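Local coordinates for DUF724 domain-containing protein 6-like (PDB 5ZWX), which reads a heterochromatic dimethyl-lysine mark on the histone H3 tail and, like its Arabidopsis relative, probably links that mark to DNA methylation, at residues A[9-14]-A[72-77]; A[38-43]-A[50-55]; A[96-101]-A[109-114]. All coordinates share one frame; numbering follows the deposited sequence.

Contacts 1 and 2 are neighbours in the first Agenet domain, their centres 9 Å apart, and contact 2 is nested within the chain loop that contact 1 closes. They meet directly: Val-72 N lies 2.8 Å from Cys-51 O, a probable hydrogen bond, and Leu-10 CD1 packs 3.7 Å from Val-41 CB. Contact 3 lies on the other side of the chain's centre, about 27 Å from contact 1 and 31 Å from contact 2 between centres. Continuity comes through the sheet, where strand 32-40 of contact 2 pairs with strand 106-116 of contact 3. Of these segments, 50-55 reaches the bound peptide: Tyr-55 packs on one of its basic side chains.

Contact 1: A[9-14]-A[72-77]; sequences RLPPFL and VDVGQL
Val-74 and Leu-77 belong to the 3-10 turn (74-76) and the start of the short strand that follows it, and the N-terminal arm 9-14 lays Leu-10, Pro-11 and Leu-14 against them. A 3-10 turn ahead of the last strand is a familiar feature of SH3-like barrels, the clan to which Agenet domains belong. Val-74 uses both of its branches. CG1, anti to the backbone N (chi1 169°), is 3.7 Å from Leu-14 CD2 and also lies against the Pro-11 ring, whose CD comes within 3.9 Å. CG2 takes Leu-10 CD2 at 3.7 Å, the two side chains crossing at a slant. Leu-14 sends its other methyl further in: CD1 touches Leu-77 CD1 at 3.7 Å, nearly at right angles. Phe-13 completes the set with its ring edge, CZ standing 4.0 Å from Leu-77 O near the ring plane. Each segment is shaped by its own bonds. A type I turn, closed by Leu-14 N to Pro-11 O at 3.0 Å, folds the arm, while Asp-73 N gives a hydrogen bond to Gln-76 OE1 from above the carbonyl plane. Gln-76 NE2 in turn binds Ser-23 O. Leu-14 and Val-74 also reach Cys-51 on strand 51-55, and Phe-13 and Leu-14 reach Val-20. The hydrogen bonds named within each segment shape the turns, but none crosses between the two segments, which bury 224 Å² together, so the arm is held to the turn by van der Waals contact of branched and cyclic side chains.

Contact 2: A[38-43]-A[50-55]; sequences VVAVPS and KCEVEY
Three backbone hydrogen bonds join Val-39 and Ala-40 to Glu-52, and two of them share one acceptor. Val-39 N (2.8 Å) and Ala-40 N (3.2 Å) both donate to Glu-52 O, approaching from the same face of its carbonyl plane; Glu-52 N answers to Ala-40 O at 2.9 Å. A weaker CA-H...O contact runs from Cys-51 CA to that same Ala-40 O. Beyond Ala-40 the chain reaches Pro-42, which has no N-H to continue the ladder; its CD instead sits 3.1 Å from Lys-50 O. Side-chain packing flanks the bonds. Cys-51 SG, placed beside its own backbone N by chi1 -67°, lies 3.7 Å from Pro-42 CD and 4.0 Å from Val-41 CG1. Val-39 CG2 leans on Glu-54 CB at 3.8 Å, and Val-39 CG1 reaches OE1 at the end of the extended Glu-52 chain. The carboxylate of Glu-54 is held from outside by salt bridges to Arg-69 and Lys-37. The register supplies the diagnosis: Val-38 faces Val-53 as a non-hydrogen-bonded pair, whereas Ala-40 faces Glu-52, a shift of one residue. Val-39 and Ala-40 together face Glu-52, a classic beta bulge with Val-39 at its first position (phi -98°, psi -38°), a feature that commonly accentuates strand twist and probably does so in this hairpin of the SH3-clan Agenet domain.

Contact 3: A[96-101]-A[109-114]; sequences GDDVDA and EGTVTE
Glu-109 opens the pairing opposite Asp-100, a non-hydrogen-bonded antiparallel pair in which Asp-100 OD1 sits 3.4 Å from Glu-109 CA. The two side chains cross at a slant, their carboxylate planes 73° apart and not in contact; Asp-100 is instead engaged by a salt bridge to Arg-140 and a hydrogen bond to His-142. Gly-110 follows as a hydrogen-bonded pair with Val-99: Gly-110 N reaches Val-99 O at 2.8 Å and Val-99 N reaches Gly-110 O at 2.9 Å, both nearly straight at about 170°. Thr-111 pairs with Asp-98 without backbone bonds, but the side chains lie next to each other and point the same way, OG1 being 3.3 Å from Asp-98 OD1, a weak and unsettled bond. Thr-111 CG2 meanwhile rests near Gly-96 C. Val-112 uses both its backbone polar atoms: its N donates in the carbonyl plane to Asp-97 O at 3.0 Å, and its O accepts from Gly-96 N at 2.8 Å. With chi1 177°, its CG2 is turned beside the backbone N and meets Val-99 CG1 at 3.9 Å, roughly at right angles, on the face where Val-123 and Met-121 also pack. This hairpin therefore divides its chemistry: main-chain bonds set the register, valines fill the buried face, and the acidic face, with Asp-98, Asp-100 and Glu-109 close together, probably draws on Arg-140 and His-142 to ease its charge.

Contact 1: A[9-14]-A[72-77]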
ATOM      1  N   ARG A   9       7.954 -21.210   6.285  1.00 40.71           N
ATOM      2  CA  ARG A   9       9.165 -20.520   5.844  1.00 41.28           C
ATOM      3  C   ARG A   9       8.778 -19.113   5.437  1.00 38.61           C
ATOM      4  O   ARG A   9       8.269 -18.912   4.334  1.00 38.07           O
ATOM      5  CB  ARG A   9       9.800 -21.243   4.660  1.00 51.64           C
ATOM      6  CG  ARG A   9      11.205 -20.773   4.277  1.00 65.82           C
ATOM      7  CD  ARG A   9      12.124 -21.995   4.138  1.00 83.25           C
ATOM      8  NE  ARG A   9      13.532 -21.725   4.426  1.00 99.72           N
ATOM      9  CZ  ARG A   9      14.444 -21.421   3.506  1.00103.88           C
ATOM     10  NH1 ARG A   9      14.091 -21.318   2.235  1.00105.54           N
ATOM     11  NH2 ARG A   9      15.705 -21.204   3.859  1.00107.04           N
ATOM     12  N   LEU A  10       9.024 -18.151   6.315  1.00 38.96           N
ATOM     13  CA  LEU A  10       8.662 -16.770   6.031  1.00 38.13           C
ATOM     14  C   LEU A  10       9.539 -16.170   4.963  1.00 39.70           C
ATOM     15  O   LEU A  10      10.717 -16.505   4.864  1.00 39.46           O
ATOM     16  CB  LEU A  10       8.787 -15.909   7.282  1.00 43.16           C
ATOM     17  CG  LEU A  10       7.854 -16.079   8.466  1.00 47.76           C
ATOM     18  CD1 LEU A  10       8.288 -15.081   9.530  1.00 51.49           C
ATOM     19  CD2 LEU A  10       6.439 -15.795   8.023  1.00 41.38           C
ATOM     20  N   PRO A  11       8.981 -15.234   4.184  1.00 38.85           N
ATOM     21  CA  PRO A  11       9.832 -14.399   3.335  1.00 39.44           C
ATOM     22  C   PRO A  11      10.884 -13.705   4.200  1.00 43.87           C
ATOM     23  O   PRO A  11      10.549 -13.251   5.294  1.00 42.91           O
ATOM     24  CB  PRO A  11       8.858 -13.367   2.744  1.00 37.79           C
ATOM     25  CG  PRO A  11       7.516 -13.967   2.888  1.00 32.26           C
ATOM     26  CD  PRO A  11       7.551 -14.875   4.086  1.00 34.15           C
ATOM     27  N   PRO A  12      12.128 -13.615   3.721  1.00 42.40           N
ATOM     28  CA  PRO A  12      13.219 -12.955   4.462  1.00 47.42           C
ATOM     29  C   PRO A  12      12.939 -11.513   4.947  1.00 48.20           C
ATOM     30  O   PRO A  12      13.428 -11.121   6.014  1.00 48.26           O
ATOM     31  CB  PRO A  12      14.368 -12.965   3.445  1.00 47.37           C
ATOM     32  CG  PRO A  12      14.141 -14.244   2.681  1.00 48.48           C
ATOM     33  CD  PRO A  12      12.621 -14.292   2.507  1.00 46.51           C
ATOM     34  N   PHE A  13      12.170 -10.731   4.205  1.00 46.71           N
ATOM     35  CA  PHE A  13      11.953  -9.345   4.641  1.00 48.34           C
ATOM     36  C   PHE A  13      11.067  -9.268   5.882  1.00 46.78           C
ATOM     37  O   PHE A  13      11.026  -8.244   6.559  1.00 47.50           O
ATOM     38  CB  PHE A  13      11.337  -8.498   3.521  1.00 44.74           C
ATOM     39  CG  PHE A  13       9.866  -8.741   3.305  1.00 40.41           C
ATOM     40  CD1 PHE A  13       9.436  -9.720   2.416  1.00 40.10           C
ATOM     41  CD2 PHE A  13       8.911  -7.978   3.974  1.00 39.38           C
ATOM     42  CE1 PHE A  13       8.075  -9.942   2.199  1.00 38.77           C
ATOM     43  CE2 PHE A  13       7.554  -8.191   3.763  1.00 36.32           C
ATOM     44  CZ  PHE A  13       7.138  -9.186   2.885  1.00 37.20           C
ATOM     45  N   LEU A  14      10.353 -10.349   6.181  1.00 39.23           N
ATOM     46  CA  LEU A  14       9.371 -10.304   7.246  1.00 34.17           C
ATOM     47  C   LEU A  14      10.012 -10.609   8.586  1.00 41.03           C
ATOM     48  O   LEU A  14      10.267 -11.772   8.911  1.00 43.91           O
ATOM     49  CB  LEU A  14       8.233 -11.286   6.952  1.00 35.99           C
ATOM     50  CG  LEU A  14       6.759 -10.919   7.113  1.00 41.84           C
ATOM     51  CD1 LEU A  14       6.463  -9.455   6.747  1.00 41.33           C
ATOM     52  CD2 LEU A  14       5.875 -11.890   6.290  1.00 38.09           C
ATOM     53  N   VAL A  72      -2.660 -10.309  10.648  1.00 35.59           N
ATOM     54  CA  VAL A  72      -2.919 -10.485   9.222  1.00 29.20           C
ATOM     55  C   VAL A  72      -2.210 -11.724   8.683  1.00 35.08           C
ATOM     56  O   VAL A  72      -1.297 -12.233   9.325  1.00 35.53           O
ATOM     57  CB  VAL A  72      -2.439  -9.271   8.404  1.00 31.43           C
ATOM     58  CG1 VAL A  72      -3.177  -7.983   8.851  1.00 31.42           C
ATOM     59  CG2 VAL A  72      -0.947  -9.087   8.562  1.00 34.41           C
ATOM     60  N   ASP A  73      -2.623 -12.174   7.497  1.00 31.27           N
ATOM     61  CA  ASP A  73      -1.951 -13.256   6.780  1.00 33.09           C
ATOM     62  C   ASP A  73      -0.630 -12.756   6.206  1.00 28.98           C
ATOM     63  O   ASP A  73      -0.518 -11.596   5.794  1.00 29.90           O
ATOM     64  CB  ASP A  73      -2.823 -13.785   5.633  1.00 36.56           C
ATOM     65  CG  ASP A  73      -4.108 -14.458   6.118  1.00 45.24           C
ATOM     66  OD1 ASP A  73      -4.111 -15.074   7.202  1.00 45.74           O
ATOM     67  OD2 ASP A  73      -5.112 -14.388   5.384  1.00 47.05           O
ATOM     68  N   VAL A  74       0.374 -13.635   6.169  1.00 31.77           N
ATOM     69  CA  VAL A  74       1.604 -13.285   5.482  1.00 29.56           C
ATOM     70  C   VAL A  74       1.353 -12.722   4.064  1.00 31.17           C
ATOM     71  O   VAL A  74       1.960 -11.723   3.664  1.00 29.14           O
ATOM     72  CB  VAL A  74       2.527 -14.523   5.415  1.00 30.71           C
ATOM     73  CG1 VAL A  74       3.692 -14.264   4.468  1.00 32.60           C
ATOM     74  CG2 VAL A  74       3.026 -14.836   6.823  1.00 35.03           C
ATOM     75  N   GLY A  75       0.434 -13.335   3.322  1.00 29.71           N
ATOM     76  CA  GLY A  75       0.162 -12.924   1.953  1.00 27.17           C
ATOM     77  C   GLY A  75      -0.451 -11.521   1.820  1.00 30.27           C
ATOM     78  O   GLY A  75      -0.591 -11.022   0.704  1.00 31.33           O
ATOM     79  N   GLN A  76      -0.774 -10.889   2.948  1.00 25.34           N
ATOM     80  CA  GLN A  76      -1.280  -9.497   2.924  1.00 25.80           C
ATOM     81  C   GLN A  76      -0.138  -8.472   2.936  1.00 32.86           C
ATOM     82  O   GLN A  76      -0.370  -7.282   2.765  1.00 30.06           O
ATOM     83  CB  GLN A  76      -2.196  -9.242   4.107  1.00 27.95           C
ATOM     84  CG  GLN A  76      -3.502  -9.954   4.008  1.00 31.21           C
ATOM     85  CD  GLN A  76      -4.391  -9.673   5.205  1.00 34.24           C
ATOM     86  OE1 GLN A  76      -4.568 -10.533   6.052  1.00 33.45           O
ATOM     87  NE2 GLN A  76      -4.927  -8.456   5.295  1.00 34.11           N
ATOM     88  N   LEU A  77       1.098  -8.939   3.121  1.00 30.05           N
ATOM     89  CA  LEU A  77       2.215  -8.018   3.339  1.00 33.53           C
ATOM     90  C   LEU A  77       3.198  -8.030   2.180  1.00 28.97           C
ATOM     91  O   LEU A  77       3.387  -9.069   1.547  1.00 30.28           O
ATOM     92  CB  LEU A  77       2.968  -8.386   4.626  1.00 32.85           C
ATOM     93  CG  LEU A  77       2.097  -8.400   5.887  1.00 31.91           C
ATOM     94  CD1 LEU A  77       2.898  -8.771   7.142  1.00 33.09           C
ATOM     95  CD2 LEU A  77       1.414  -7.028   6.049  1.00 29.44           C
TER

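Contact 2: A[38-43]-A[50-55]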
ATOM      1  N   VAL A  38       6.069  -4.421  11.088  1.00 35.68           N
ATOM      2  CA  VAL A  38       5.793  -5.701  11.703  1.00 36.63           C
ATOM      3  C   VAL A  38       6.009  -5.620  13.210  1.00 42.31           C
ATOM      4  O   VAL A  38       7.056  -5.165  13.679  1.00 44.76           O
ATOM      5  CB  VAL A  38       6.697  -6.799  11.116  1.00 39.90           C
ATOM      6  CG1 VAL A  38       6.457  -8.121  11.851  1.00 37.44           C
ATOM      7  CG2 VAL A  38       6.451  -6.933   9.602  1.00 36.34           C
ATOM      8  N   VAL A  39       5.028  -6.083  13.972  1.00 42.28           N
ATOM      9  CA  VAL A  39       5.172  -6.193  15.424  1.00 46.51           C
ATOM     10  C   VAL A  39       5.555  -7.610  15.865  1.00 45.86           C
ATOM     11  O   VAL A  39       6.365  -7.788  16.780  1.00 46.67           O
ATOM     12  CB  VAL A  39       3.871  -5.770  16.137  1.00 49.20           C
ATOM     13  CG1 VAL A  39       3.994  -5.959  17.641  1.00 55.11           C
ATOM     14  CG2 VAL A  39       3.576  -4.339  15.825  1.00 48.24           C
ATOM     15  N   ALA A  40       4.991  -8.619  15.213  1.00 42.86           N
ATOM     16  CA  ALA A  40       5.308  -9.995  15.576  1.00 47.29           C
ATOM     17  C   ALA A  40       5.144 -10.926  14.385  1.00 43.82           C
ATOM     18  O   ALA A  40       4.290 -10.689  13.514  1.00 43.89           O
ATOM     19  CB  ALA A  40       4.432 -10.454  16.739  1.00 51.20           C
ATOM     20  N   VAL A  41       5.963 -11.985  14.348  1.00 50.04           N
ATOM     21  CA  VAL A  41       5.860 -12.976  13.283  1.00 45.94           C
ATOM     22  C   VAL A  41       5.800 -14.383  13.867  1.00 45.43           C
ATOM     23  O   VAL A  41       6.122 -14.580  15.032  1.00 50.30           O
ATOM     24  CB  VAL A  41       7.043 -12.888  12.283  1.00 42.08           C
ATOM     25  CG1 VAL A  41       7.145 -11.477  11.663  1.00 39.68           C
ATOM     26  CG2 VAL A  41       8.337 -13.331  12.948  1.00 46.50           C
ATOM     27  N   PRO A  42       5.337 -15.359  13.077  1.00 46.58           N
ATOM     28  CA  PRO A  42       5.416 -16.735  13.585  1.00 51.93           C
ATOM     29  C   PRO A  42       6.871 -17.111  13.779  1.00 56.75           C
ATOM     30  O   PRO A  42       7.693 -16.904  12.886  1.00 61.49           O
ATOM     31  CB  PRO A  42       4.766 -17.568  12.477  1.00 52.54           C
ATOM     32  CG  PRO A  42       3.845 -16.596  11.786  1.00 48.56           C
ATOM     33  CD  PRO A  42       4.559 -15.269  11.832  1.00 45.14           C
ATOM     34  N   SER A  43       7.188 -17.617  14.954  1.00 61.41           N
ATOM     35  CA  SER A  43       8.527 -18.122  15.206  1.00 67.41           C
ATOM     36  C   SER A  43       8.598 -19.583  14.744  1.00 70.44           C
ATOM     37  O   SER A  43       7.582 -20.161  14.380  1.00 71.65           O
ATOM     38  CB  SER A  43       8.861 -17.967  16.684  1.00 76.95           C
ATOM     39  OG  SER A  43       7.760 -18.352  17.492  1.00 81.29           O
ATOM     40  N   LYS A  50       0.117 -16.468  11.398  1.00 41.00           N
ATOM     41  CA  LYS A  50      -0.142 -15.062  11.109  1.00 40.75           C
ATOM     42  C   LYS A  50       0.883 -14.093  11.706  1.00 39.83           C
ATOM     43  O   LYS A  50       1.658 -14.452  12.581  1.00 43.05           O
ATOM     44  CB  LYS A  50      -1.549 -14.719  11.585  1.00 47.02           C
ATOM     45  CG  LYS A  50      -2.601 -15.424  10.750  1.00 54.98           C
ATOM     46  CD  LYS A  50      -3.982 -15.318  11.346  1.00 65.40           C
ATOM     47  CE  LYS A  50      -4.984 -16.046  10.466  1.00 70.70           C
ATOM     48  NZ  LYS A  50      -4.526 -17.432  10.161  1.00 75.16           N
ATOM     49  N   CYS A  51       0.873 -12.863  11.201  1.00 36.04           N
ATOM     50  CA  CYS A  51       1.759 -11.797  11.660  1.00 39.34           C
ATOM     51  C   CYS A  51       0.919 -10.734  12.323  1.00 44.37           C
ATOM     52  O   CYS A  51      -0.225 -10.580  11.969  1.00 44.26           O
ATOM     53  CB  CYS A  51       2.529 -11.169  10.484  1.00 32.89           C
ATOM     54  SG  CYS A  51       3.711 -12.344   9.741  1.00 49.40           S
ATOM     55  N   GLU A  52       1.471  -9.996  13.273  1.00 40.66           N
ATOM     56  CA  GLU A  52       0.782  -8.809  13.744  1.00 41.79           C
ATOM     57  C   GLU A  52       1.505  -7.592  13.183  1.00 36.09           C
ATOM     58  O   GLU A  52       2.735  -7.560  13.175  1.00 37.03           O
ATOM     59  CB  GLU A  52       0.732  -8.775  15.264  1.00 47.93           C
ATOM     60  CG  GLU A  52      -0.059  -7.599  15.828  1.00 50.23           C
ATOM     61  CD  GLU A  52       0.005  -7.558  17.334  1.00 58.82           C
ATOM     62  OE1 GLU A  52       0.787  -8.349  17.888  1.00 59.53           O
ATOM     63  OE2 GLU A  52      -0.707  -6.742  17.958  1.00 68.28           O
ATOM     64  N   VAL A  53       0.749  -6.605  12.710  1.00 37.49           N
ATOM     65  CA  VAL A  53       1.320  -5.373  12.164  1.00 36.02           C
ATOM     66  C   VAL A  53       0.696  -4.168  12.834  1.00 38.27           C
ATOM     67  O   VAL A  53      -0.410  -4.250  13.385  1.00 39.72           O
ATOM     68  CB  VAL A  53       1.125  -5.226  10.621  1.00 33.25           C
ATOM     69  CG1 VAL A  53       1.833  -6.353   9.880  1.00 35.11           C
ATOM     70  CG2 VAL A  53      -0.372  -5.158  10.236  1.00 32.45           C
ATOM     71  N   GLU A  54       1.443  -3.068  12.822  1.00 36.95           N
ATOM     72  CA  GLU A  54       0.950  -1.772  13.294  1.00 41.25           C
ATOM     73  C   GLU A  54       0.918  -0.796  12.145  1.00 39.41           C
ATOM     74  O   GLU A  54       1.925  -0.626  11.466  1.00 38.45           O
ATOM     75  CB  GLU A  54       1.846  -1.229  14.403  1.00 47.01           C
ATOM     76  CG  GLU A  54       1.440   0.147  14.894  1.00 49.20           C
ATOM     77  CD  GLU A  54       2.321   0.628  16.026  1.00 55.64           C
ATOM     78  OE1 GLU A  54       3.328   1.308  15.737  1.00 62.31           O
ATOM     79  OE2 GLU A  54       2.011   0.314  17.197  1.00 54.93           O
ATOM     80  N   TYR A  55      -0.226  -0.148  11.919  1.00 38.47           N
ATOM     81  CA  TYR A  55      -0.328   0.826  10.842  1.00 38.03           C
ATOM     82  C   TYR A  55       0.353   2.129  11.212  1.00 39.30           C
ATOM     83  O   TYR A  55       0.339   2.535  12.369  1.00 43.91           O
ATOM     84  CB  TYR A  55      -1.795   1.108  10.486  1.00 36.81           C
ATOM     85  CG  TYR A  55      -2.495  -0.056   9.834  1.00 36.79           C
ATOM     86  CD1 TYR A  55      -2.810  -1.205  10.558  1.00 35.10           C
ATOM     87  CD2 TYR A  55      -2.824  -0.019   8.495  1.00 39.50           C
ATOM     88  CE1 TYR A  55      -3.441  -2.264   9.956  1.00 33.32           C
ATOM     89  CE2 TYR A  55      -3.465  -1.077   7.883  1.00 42.08           C
ATOM     90  CZ  TYR A  55      -3.780  -2.189   8.618  1.00 39.15           C
ATOM     91  OH  TYR A  55      -4.420  -3.231   7.996  1.00 45.09           O
TER

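Contact 3: A[96-101]-A[109-114]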
ATOM      1  N   GLY A  96      -2.954   5.601 -19.521  1.00 31.48           N
ATOM      2  CA  GLY A  96      -2.683   4.177 -19.565  1.00 35.64           C
ATOM      3  C   GLY A  96      -1.751   3.687 -18.473  1.00 37.65           C
ATOM      4  O   GLY A  96      -1.665   2.480 -18.233  1.00 46.09           O
ATOM      5  N   ASP A  97      -1.038   4.592 -17.805  1.00 37.22           N
ATOM      6  CA  ASP A  97      -0.081   4.142 -16.789  1.00 36.87           C
ATOM      7  C   ASP A  97      -0.820   3.585 -15.574  1.00 36.10           C
ATOM      8  O   ASP A  97      -1.837   4.130 -15.160  1.00 30.03           O
ATOM      9  CB  ASP A  97       0.855   5.278 -16.341  1.00 37.99           C
ATOM     10  CG  ASP A  97       2.025   5.528 -17.310  1.00 42.95           C
ATOM     11  OD1 ASP A  97       2.270   4.719 -18.239  1.00 43.40           O
ATOM     12  OD2 ASP A  97       2.727   6.547 -17.116  1.00 44.26           O
ATOM     13  N   ASP A  98      -0.308   2.501 -14.998  1.00 30.34           N
ATOM     14  CA  ASP A  98      -0.820   1.992 -13.728  1.00 34.58           C
ATOM     15  C   ASP A  98      -0.113   2.717 -12.604  1.00 29.79           C
ATOM     16  O   ASP A  98       1.113   2.717 -12.546  1.00 30.20           O
ATOM     17  CB  ASP A  98      -0.599   0.481 -13.602  1.00 44.22           C
ATOM     18  CG  ASP A  98      -1.608  -0.312 -14.405  1.00 58.07           C
ATOM     19  OD1 ASP A  98      -2.635   0.279 -14.818  1.00 62.60           O
ATOM     20  OD2 ASP A  98      -1.375  -1.512 -14.633  1.00 64.27           O
ATOM     21  N   VAL A  99      -0.889   3.373 -11.747  1.00 26.61           N
ATOM     22  CA  VAL A  99      -0.323   4.188 -10.680  1.00 23.88           C
ATOM     23  C   VAL A  99      -0.991   3.842  -9.359  1.00 26.00           C
ATOM     24  O   VAL A  99      -2.043   3.205  -9.342  1.00 29.30           O
ATOM     25  CB  VAL A  99      -0.498   5.709 -10.950  1.00 25.46           C
ATOM     26  CG1 VAL A  99       0.343   6.129 -12.189  1.00 28.98           C
ATOM     27  CG2 VAL A  99      -1.986   6.069 -11.131  1.00 25.36           C
ATOM     28  N   ASP A 100      -0.368   4.225  -8.252  1.00 29.43           N
ATOM     29  CA  ASP A 100      -1.100   4.315  -6.988  1.00 26.89           C
ATOM     30  C   ASP A 100      -1.212   5.791  -6.651  1.00 24.17           C
ATOM     31  O   ASP A 100      -0.258   6.543  -6.833  1.00 26.87           O
ATOM     32  CB  ASP A 100      -0.410   3.597  -5.831  1.00 28.13           C
ATOM     33  CG  ASP A 100      -0.032   2.171  -6.154  1.00 31.19           C
ATOM     34  OD1 ASP A 100      -0.736   1.510  -6.954  1.00 27.78           O
ATOM     35  OD2 ASP A 100       1.000   1.720  -5.596  1.00 28.34           O
ATOM     36  N   ALA A 101      -2.381   6.193  -6.144  1.00 24.48           N
ATOM     37  CA  ALA A 101      -2.628   7.558  -5.699  1.00 23.76           C
ATOM     38  C   ALA A 101      -2.710   7.621  -4.174  1.00 23.41           C
ATOM     39  O   ALA A 101      -3.347   6.766  -3.541  1.00 24.87           O
ATOM     40  CB  ALA A 101      -3.931   8.087  -6.314  1.00 23.75           C
ATOM     41  N   GLU A 109      -4.474   1.769  -5.952  1.00 22.78           N
ATOM     42  CA  GLU A 109      -4.138   1.500  -7.351  1.00 28.78           C
ATOM     43  C   GLU A 109      -5.228   1.992  -8.313  1.00 26.70           C
ATOM     44  O   GLU A 109      -6.398   1.666  -8.141  1.00 22.65           O
ATOM     45  CB  GLU A 109      -3.938   0.004  -7.573  1.00 33.54           C
ATOM     46  CG  GLU A 109      -3.735  -0.356  -9.013  1.00 49.68           C
ATOM     47  CD  GLU A 109      -3.252  -1.790  -9.178  1.00 67.69           C
ATOM     48  OE1 GLU A 109      -3.424  -2.586  -8.223  1.00 66.87           O
ATOM     49  OE2 GLU A 109      -2.692  -2.101 -10.253  1.00 73.66           O
ATOM     50  N   GLY A 110      -4.825   2.691  -9.367  1.00 29.02           N
ATOM     51  CA  GLY A 110      -5.723   3.074 -10.444  1.00 30.04           C
ATOM     52  C   GLY A 110      -4.983   3.238 -11.763  1.00 31.15           C
ATOM     53  O   GLY A 110      -3.788   2.921 -11.864  1.00 30.00           O
ATOM     54  N   THR A 111      -5.695   3.733 -12.776  1.00 28.08           N
ATOM     55  CA  THR A 111      -5.146   3.907 -14.124  1.00 27.89           C
ATOM     56  C   THR A 111      -5.317   5.338 -14.594  1.00 28.16           C
ATOM     57  O   THR A 111      -6.417   5.878 -14.494  1.00 26.41           O
ATOM     58  CB  THR A 111      -5.854   2.986 -15.144  1.00 33.29           C
ATOM     59  OG1 THR A 111      -5.622   1.615 -14.798  1.00 36.13           O
ATOM     60  CG2 THR A 111      -5.328   3.249 -16.543  1.00 33.49           C
ATOM     61  N   VAL A 112      -4.272   5.941 -15.135  1.00 27.94           N
ATOM     62  CA  VAL A 112      -4.369   7.326 -15.628  1.00 24.91           C
ATOM     63  C   VAL A 112      -5.192   7.334 -16.903  1.00 29.11           C
ATOM     64  O   VAL A 112      -4.891   6.612 -17.840  1.00 31.65           O
ATOM     65  CB  VAL A 112      -2.968   7.932 -15.872  1.00 29.86           C
ATOM     66  CG1 VAL A 112      -3.039   9.397 -16.470  1.00 26.61           C
ATOM     67  CG2 VAL A 112      -2.156   7.896 -14.589  1.00 29.18           C
ATOM     68  N   THR A 113      -6.261   8.142 -16.936  1.00 27.39           N
ATOM     69  CA  THR A 113      -7.109   8.195 -18.117  1.00 31.33           C
ATOM     70  C   THR A 113      -6.972   9.502 -18.855  1.00 35.16           C
ATOM     71  O   THR A 113      -7.371   9.613 -20.020  1.00 37.88           O
ATOM     72  CB  THR A 113      -8.600   8.030 -17.748  1.00 37.23           C
ATOM     73  OG1 THR A 113      -8.944   9.089 -16.859  1.00 34.12           O
ATOM     74  CG2 THR A 113      -8.811   6.716 -17.038  1.00 38.28           C
ATOM     75  N   GLU A 114      -6.447  10.510 -18.168  1.00 31.32           N
ATOM     76  CA  GLU A 114      -6.246  11.807 -18.815  1.00 34.27           C
ATOM     77  C   GLU A 114      -5.090  12.549 -18.163  1.00 32.77           C
ATOM     78  O   GLU A 114      -4.961  12.525 -16.946  1.00 34.90           O
ATOM     79  CB  GLU A 114      -7.549  12.650 -18.735  1.00 34.28           C
ATOM     80  CG  GLU A 114      -7.425  13.941 -19.554  1.00 36.90           C
ATOM     81  CD  GLU A 114      -8.716  14.731 -19.574  1.00 48.63           C
ATOM     82  OE1 GLU A 114      -9.701  14.278 -18.959  1.00 52.93           O
ATOM     83  OE2 GLU A 114      -8.711  15.815 -20.183  1.00 48.15           O
TER